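Pectate lyase (Bacillus, PDB 3VMV) probably cleaves polygalacturonate (pectate) as a pectate lyase of polysaccharide lyase family 1, built on a right-handed parallel beta-helix. Local coordinates at residues A[216-219]-A[220-223]. Numbering follows the deposited sequence.
Sequences VHMF and NNYF
Asn220 and Phe219 meet obliquely where strand 215-219 ends and the chain turns towards strand 222-226. Asn220 has a left-handed backbone conformation, which bends the chain. Its amide group lies at the edge of the Phe219 ring, with Asn220 CG 3.9 Å from Phe219 CD1. The ring and amide planes are 65° apart. Phe219 CG sits between its own backbone N and carbonyl carbon (chi1 67°). This puts Phe219 CD2 over one face of the His217 ring, near the rim, 3.1 Å above its plane. The Phe219 ring also stacks on His197 of the preceding coil. Replacing Phe219 with an alanine would probably leave that face of His217 and the Asn220 amide without their aromatic neighbour.

Asn221 turns its amide back towards the first strand. Its ND2 lies 3.7 Å from Met218 CB. The same ND2 is 3.4 Å from Phe219 O, but the angle is too poor for a hydrogen bond; it bonds to Tyr196 O instead. Asn221 OD1 accepts from Asn199 N, and Asn221 N donates to Asn244 OD1.

Phe223 meets the end of Met218. The methionine chain bends at its last torsion (chi3 76°), which brings Met218 CE to 3.8 Å from Phe223 CZ. The two side chains cross at about a right angle, and the methyl approaches the ring obliquely. Phe223 also stacks on Phe246 of the following coil.

This is a tight turn between strands of one coil. The run of Asn199, Asn221 and Asn244 is consistent with the asparagine stack at the T2 turns of pectate lyases. The chemistry divides the work: hydrogen bonds of the Asn221 side chain tie the turn to the coil before it, and its backbone N to the coil after, while apolar packing joins its two strands.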
# COMPACT_ATOMS: atom_id res chain seq x y z
N VAL A 216 -8.32 -8.26 5.59
CA VAL A 216 -7.72 -7.85 4.33
C VAL A 216 -8.22 -8.76 3.20
O VAL A 216 -8.37 -9.96 3.40
CB VAL A 216 -6.20 -7.98 4.44
CG1 VAL A 216 -5.53 -7.68 3.13
CG2 VAL A 216 -5.68 -7.06 5.55
N HIS A 217 -8.51 -8.18 2.04
CA HIS A 217 -8.84 -8.95 0.83
C HIS A 217 -7.75 -8.69 -0.19
O HIS A 217 -7.48 -7.53 -0.50
CB HIS A 217 -10.19 -8.46 0.34
CG HIS A 217 -10.75 -9.18 -0.86
ND1 HIS A 217 -11.68 -8.56 -1.67
CD2 HIS A 217 -10.57 -10.42 -1.36
CE1 HIS A 217 -12.07 -9.41 -2.61
NE2 HIS A 217 -11.40 -10.54 -2.46
N MET A 218 -7.13 -9.75 -0.69
CA MET A 218 -6.18 -9.64 -1.79
C MET A 218 -6.70 -10.45 -2.96
O MET A 218 -6.82 -11.69 -2.84
CB MET A 218 -4.82 -10.18 -1.38
CG MET A 218 -4.31 -9.55 -0.10
SD MET A 218 -2.56 -9.92 0.21
CE MET A 218 -1.72 -8.83 -0.93
N PHE A 219 -7.05 -9.75 -4.04
CA PHE A 219 -7.49 -10.47 -5.24
C PHE A 219 -6.83 -9.99 -6.51
O PHE A 219 -6.54 -8.80 -6.68
CB PHE A 219 -9.04 -10.49 -5.38
CG PHE A 219 -9.69 -9.14 -5.65
CD1 PHE A 219 -10.04 -8.78 -6.95
CD2 PHE A 219 -10.00 -8.27 -4.61
CE1 PHE A 219 -10.70 -7.58 -7.23
CE2 PHE A 219 -10.64 -7.04 -4.88
CZ PHE A 219 -11.00 -6.70 -6.19
N ASN A 220 -6.58 -10.93 -7.43
CA ASN A 220 -6.13 -10.57 -8.78
C ASN A 220 -4.81 -9.83 -8.77
O ASN A 220 -4.57 -9.04 -9.68
CB ASN A 220 -7.19 -9.73 -9.53
CG ASN A 220 -8.40 -10.57 -9.99
OD1 ASN A 220 -8.42 -11.85 -9.94
ND2 ASN A 220 -9.41 -9.88 -10.41
N ASN A 221 -3.97 -10.12 -7.78
CA ASN A 221 -2.57 -9.62 -7.83
C ASN A 221 -1.64 -10.64 -8.48
O ASN A 221 -1.99 -11.84 -8.56
CB ASN A 221 -2.05 -9.31 -6.42
CG ASN A 221 -2.95 -8.37 -5.66
OD1 ASN A 221 -2.96 -7.15 -5.87
ND2 ASN A 221 -3.74 -8.94 -4.75
N TYR A 222 -0.48 -10.16 -8.94
CA TYR A 222 0.55 -10.96 -9.57
C TYR A 222 1.78 -10.85 -8.71
O TYR A 222 2.36 -9.77 -8.65
CB TYR A 222 0.79 -10.42 -10.99
CG TYR A 222 1.82 -11.11 -11.86
CD1 TYR A 222 2.42 -12.29 -11.48
CD2 TYR A 222 2.11 -10.58 -13.11
CE1 TYR A 222 3.37 -12.89 -12.35
CE2 TYR A 222 3.05 -11.17 -13.95
CZ TYR A 222 3.64 -12.33 -13.57
OH TYR A 222 4.54 -12.89 -14.44
N PHE A 223 2.10 -11.93 -8.01
CA PHE A 223 3.28 -12.03 -7.13
C PHE A 223 4.35 -12.78 -7.90
O PHE A 223 4.08 -13.86 -8.46
CB PHE A 223 2.94 -12.87 -5.92
CG PHE A 223 1.88 -12.30 -4.96
CD1 PHE A 223 2.27 -11.79 -3.73
CD2 PHE A 223 0.52 -12.36 -5.27
CE1 PHE A 223 1.34 -11.38 -2.78
CE2 PHE A 223 -0.44 -11.95 -4.34
CZ PHE A 223 -0.03 -11.43 -3.08